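Long-range contact in dally-like protein (Drosophila melanogaster, PDB 3ODN), which is a glypican, probably acting as a cell-surface heparan sulfate proteoglycan, and takes part in Hedgehog signalling, this chain being its helical core domain: residues I252-F262 with K417-S425. The protein carries 2 engineered substitutions. Numbering follows the deposited sequence.
Sequences IKGCLHYQHEF and KFWSNLPHS
Ile252 CA lies 5.2 Å from Pro423 CA, where the ends of two helices meet, and Gln259 CA lies 7.3 Å from Trp419 CA. In the all-helical glypican core, 252-262 links helix 245-255 to helix 260-281, while 417-425 makes a type I beta turn, Trp419 to Leu422, leading into helix 422-428. No hydrogen bond joins the segments; apolar and aromatic contacts do. Phe262 and Trp419 form a T-shaped pair, ring planes at 83°: the phenyl edge points at one indole face, with CE1 3.4 Å from Trp419 CZ2. Phe262 reaches it because its CG lies anti to the backbone N (chi1 -170°). Phe418 covers the opposite indole face; Ile70 of helix 48-106 touches Trp419, and Trp266 of helix 260-281 makes an edge-to-face pair with it. At the indole's edge stands the Gln259 amide, its plane 86° from the ring; OE1 also lies 3.5 Å from Leu422 CD1, and NE2 gives a weak hydrogen bond to Tyr258 OH. Were Trp419 an alanine, a gap would probably open between Phe262 and Phe418, and the Gln259 amide would be freer to turn. Farther along, Leu256 CD1 meets Leu422 CB, and Ile252 CG2 packs on Pro423 CB at 3.9 Å. Three residues on from Ile252, Cys255 is fastened to Cys223 by a disulfide. Lys253 runs across the proline ring, CG 3.9 Å from Pro423 CG, and the bend at its last torsion leaves NZ 3.8 Å from His424 NE2.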
loop_
_atom_site.group_PDB
_atom_site.type_symbol
_atom_site.label_atom_id
_atom_site.label_comp_id
_atom_site.label_asym_id
_atom_site.label_seq_id
_atom_site.Cartn_x
_atom_site.Cartn_y
_atom_site.Cartn_z
ATOM N N ILE A 252 2.284 28.380 -13.233
ATOM C CA ILE A 252 2.167 27.487 -12.070
ATOM C C ILE A 252 2.912 26.143 -12.229
ATOM O O ILE A 252 3.506 25.680 -11.254
ATOM C CB ILE A 252 0.738 27.450 -11.448
ATOM C CG1 ILE A 252 0.334 28.886 -11.031
ATOM C CG2 ILE A 252 0.688 26.531 -10.221
ATOM C CD1 ILE A 252 -1.072 29.145 -10.919
ATOM N N LYS A 253 2.981 25.592 -13.467
ATOM C CA LYS A 253 3.770 24.386 -13.772
ATOM C C LYS A 253 5.285 24.661 -13.514
ATOM O O LYS A 253 5.982 23.815 -12.949
ATOM C CB LYS A 253 3.554 23.920 -15.225
ATOM C CG LYS A 253 2.248 23.184 -15.477
ATOM C CD LYS A 253 2.328 22.306 -16.726
ATOM C CE LYS A 253 0.994 21.725 -17.123
ATOM N NZ LYS A 253 0.446 20.775 -16.107
ATOM N N GLY A 254 5.756 25.852 -13.902
ATOM C CA GLY A 254 7.135 26.281 -13.690
ATOM C C GLY A 254 7.479 26.485 -12.225
ATOM O O GLY A 254 8.616 26.217 -11.811
ATOM N N CYS A 255 6.497 26.982 -11.432
ATOM C CA CYS A 255 6.619 27.189 -9.981
ATOM C C CYS A 255 6.788 25.845 -9.287
ATOM O O CYS A 255 7.686 25.681 -8.455
ATOM C CB CYS A 255 5.401 27.928 -9.435
ATOM S SG CYS A 255 5.333 29.679 -9.870
ATOM N N LEU A 256 5.920 24.885 -9.637
ATOM C CA LEU A 256 5.926 23.544 -9.055
ATOM C C LEU A 256 6.686 22.540 -9.956
ATOM O O LEU A 256 6.341 21.356 -9.968
ATOM C CB LEU A 256 4.478 23.055 -8.778
ATOM C CG LEU A 256 3.465 24.030 -8.148
ATOM C CD1 LEU A 256 2.050 23.607 -8.455
ATOM C CD2 LEU A 256 3.646 24.135 -6.655
ATOM N N HIS A 257 7.742 23.006 -10.689
ATOM C CA HIS A 257 8.558 22.138 -11.561
ATOM C C HIS A 257 9.391 21.154 -10.724
ATOM O O HIS A 257 9.939 20.172 -11.237
ATOM C CB HIS A 257 9.442 22.960 -12.509
ATOM C CG HIS A 257 9.956 22.169 -13.673
ATOM N ND1 HIS A 257 9.125 21.797 -14.718
ATOM C CD2 HIS A 257 11.199 21.688 -13.911
ATOM C CE1 HIS A 257 9.887 21.106 -15.553
ATOM N NE2 HIS A 257 11.144 21.018 -15.111
ATOM N N TYR A 258 9.452 21.421 -9.413
ATOM C CA TYR A 258 10.156 20.611 -8.447
ATOM C C TYR A 258 9.393 19.318 -8.161
ATOM O O TYR A 258 10.009 18.328 -7.782
ATOM C CB TYR A 258 10.468 21.438 -7.185
ATOM C CG TYR A 258 9.322 21.662 -6.217
ATOM C CD1 TYR A 258 8.663 22.890 -6.161
ATOM C CD2 TYR A 258 9.001 20.709 -5.256
ATOM C CE1 TYR A 258 7.661 23.131 -5.217
ATOM C CE2 TYR A 258 8.006 20.938 -4.308
ATOM C CZ TYR A 258 7.336 22.149 -4.292
ATOM O OH TYR A 258 6.358 22.343 -3.341
ATOM N N GLN A 259 8.054 19.325 -8.358
ATOM C CA GLN A 259 7.159 18.173 -8.149
ATOM C C GLN A 259 6.975 17.364 -9.449
ATOM O O GLN A 259 6.135 16.475 -9.496
ATOM C CB GLN A 259 5.778 18.605 -7.587
ATOM C CG GLN A 259 5.712 19.972 -6.896
ATOM C CD GLN A 259 4.349 20.328 -6.340
ATOM O OE1 GLN A 259 3.306 20.232 -7.010
ATOM N NE2 GLN A 259 4.336 20.790 -5.100
ATOM N N HIS A 260 7.758 17.669 -10.491
ATOM C CA HIS A 260 7.689 17.030 -11.808
ATOM C C HIS A 260 8.226 15.594 -11.819
ATOM O O HIS A 260 7.618 14.725 -12.447
ATOM C CB HIS A 260 8.371 17.915 -12.861
ATOM C CG HIS A 260 8.207 17.450 -14.268
ATOM N ND1 HIS A 260 7.114 17.838 -15.038
ATOM C CD2 HIS A 260 9.027 16.684 -15.025
ATOM C CE1 HIS A 260 7.300 17.294 -16.233
ATOM N NE2 HIS A 260 8.437 16.586 -16.273
ATOM N N GLU A 261 9.364 15.347 -11.135
ATOM C CA GLU A 261 9.952 14.013 -11.017
ATOM C C GLU A 261 8.994 13.176 -10.177
ATOM O O GLU A 261 8.615 12.074 -10.570
ATOM C CB GLU A 261 11.313 14.087 -10.303
ATOM C CG GLU A 261 12.524 14.111 -11.228
ATOM C CD GLU A 261 13.872 14.035 -10.531
ATOM O OE1 GLU A 261 14.097 14.806 -9.569
ATOM O OE2 GLU A 261 14.718 13.217 -10.964
ATOM N N PHE A 262 8.569 13.765 -9.046
ATOM C CA PHE A 262 7.679 13.233 -8.028
ATOM C C PHE A 262 6.276 12.867 -8.524
ATOM O O PHE A 262 5.710 11.881 -8.038
ATOM C CB PHE A 262 7.595 14.222 -6.859
ATOM C CG PHE A 262 6.890 13.673 -5.643
ATOM C CD1 PHE A 262 5.555 13.976 -5.396
ATOM C CD2 PHE A 262 7.554 12.832 -4.755
ATOM C CE1 PHE A 262 4.903 13.461 -4.278
ATOM C CE2 PHE A 262 6.897 12.313 -3.642
ATOM C CZ PHE A 262 5.575 12.632 -3.407
ATOM N N LYS A 417 -3.627 11.664 -10.495
ATOM C CA LYS A 417 -3.254 12.912 -11.188
ATOM C C LYS A 417 -3.399 14.138 -10.278
ATOM O O LYS A 417 -3.571 15.241 -10.774
ATOM C CB LYS A 417 -4.045 13.072 -12.502
ATOM C CG LYS A 417 -3.589 12.115 -13.589
ATOM C CD LYS A 417 -4.648 11.969 -14.666
ATOM C CE LYS A 417 -4.114 11.296 -15.913
ATOM N NZ LYS A 417 -3.926 9.829 -15.734
ATOM N N PHE A 418 -3.263 13.937 -8.946
ATOM C CA PHE A 418 -3.334 14.968 -7.909
ATOM C C PHE A 418 -2.338 16.111 -8.149
ATOM O O PHE A 418 -2.707 17.271 -7.959
ATOM C CB PHE A 418 -3.092 14.365 -6.488
ATOM C CG PHE A 418 -2.897 15.438 -5.429
ATOM C CD1 PHE A 418 -3.992 16.048 -4.822
ATOM C CD2 PHE A 418 -1.622 15.917 -5.123
ATOM C CE1 PHE A 418 -3.811 17.096 -3.912
ATOM C CE2 PHE A 418 -1.449 16.981 -4.236
ATOM C CZ PHE A 418 -2.541 17.559 -3.632
ATOM N N TRP A 419 -1.056 15.761 -8.433
ATOM C CA TRP A 419 0.050 16.701 -8.611
ATOM C C TRP A 419 -0.054 17.514 -9.897
ATOM O O TRP A 419 0.125 18.732 -9.848
ATOM C CB TRP A 419 1.412 15.992 -8.475
ATOM C CG TRP A 419 1.610 15.304 -7.151
ATOM C CD1 TRP A 419 1.473 13.973 -6.901
ATOM C CD2 TRP A 419 1.818 15.932 -5.872
ATOM N NE1 TRP A 419 1.610 13.723 -5.553
ATOM C CE2 TRP A 419 1.849 14.904 -4.901
ATOM C CE3 TRP A 419 1.981 17.266 -5.451
ATOM C CZ2 TRP A 419 2.060 15.163 -3.538
ATOM C CZ3 TRP A 419 2.214 17.521 -4.107
ATOM C CH2 TRP A 419 2.263 16.478 -3.167
ATOM N N SER A 420 -0.379 16.855 -11.036
ATOM C CA SER A 420 -0.535 17.539 -12.323
ATOM C C SER A 420 -1.778 18.462 -12.374
ATOM O O SER A 420 -1.721 19.491 -13.038
ATOM C CB SER A 420 -0.490 16.551 -13.485
ATOM O OG SER A 420 -1.490 15.553 -13.383
ATOM N N ASN A 421 -2.856 18.145 -11.606
ATOM C CA ASN A 421 -4.071 18.975 -11.528
ATOM C C ASN A 421 -3.914 20.217 -10.648
ATOM O O ASN A 421 -4.802 21.064 -10.656
ATOM C CB ASN A 421 -5.313 18.162 -11.090
ATOM C CG ASN A 421 -5.728 17.038 -12.016
ATOM O OD1 ASN A 421 -5.477 17.041 -13.233
ATOM N ND2 ASN A 421 -6.329 16.006 -11.432
ATOM N N LEU A 422 -2.812 20.328 -9.888
ATOM C CA LEU A 422 -2.545 21.478 -9.026
ATOM C C LEU A 422 -2.560 22.802 -9.826
ATOM O O LEU A 422 -3.454 23.597 -9.525
ATOM C CB LEU A 422 -1.281 21.308 -8.138
ATOM C CG LEU A 422 -1.409 20.497 -6.824
ATOM C CD1 LEU A 422 -0.053 20.319 -6.171
ATOM C CD2 LEU A 422 -2.317 21.196 -5.802
ATOM N N PRO A 423 -1.765 23.031 -10.924
ATOM C CA PRO A 423 -1.917 24.296 -11.676
ATOM C C PRO A 423 -3.355 24.612 -12.118
ATOM O O PRO A 423 -3.799 25.749 -11.975
ATOM C CB PRO A 423 -0.950 24.140 -12.863
ATOM C CG PRO A 423 -0.562 22.713 -12.884
ATOM C CD PRO A 423 -0.650 22.237 -11.476
ATOM N N HIS A 424 -4.092 23.599 -12.596
ATOM C CA HIS A 424 -5.488 23.742 -13.041
ATOM C C HIS A 424 -6.421 24.088 -11.869
ATOM O O HIS A 424 -7.296 24.936 -12.031
ATOM C CB HIS A 424 -5.960 22.476 -13.792
ATOM C CG HIS A 424 -4.991 22.028 -14.841
ATOM N ND1 HIS A 424 -4.935 22.646 -16.086
ATOM C CD2 HIS A 424 -4.017 21.092 -14.773
ATOM C CE1 HIS A 424 -3.939 22.062 -16.731
ATOM N NE2 HIS A 424 -3.367 21.107 -15.989
ATOM N N SER A 425 -6.200 23.460 -10.687
ATOM C CA SER A 425 -6.946 23.723 -9.451
ATOM C C SER A 425 -6.728 25.202 -9.019
ATOM O O SER A 425 -7.710 25.939 -8.839
ATOM C CB SER A 425 -6.527 22.740 -8.353
ATOM O OG SER A 425 -7.191 22.964 -7.119
#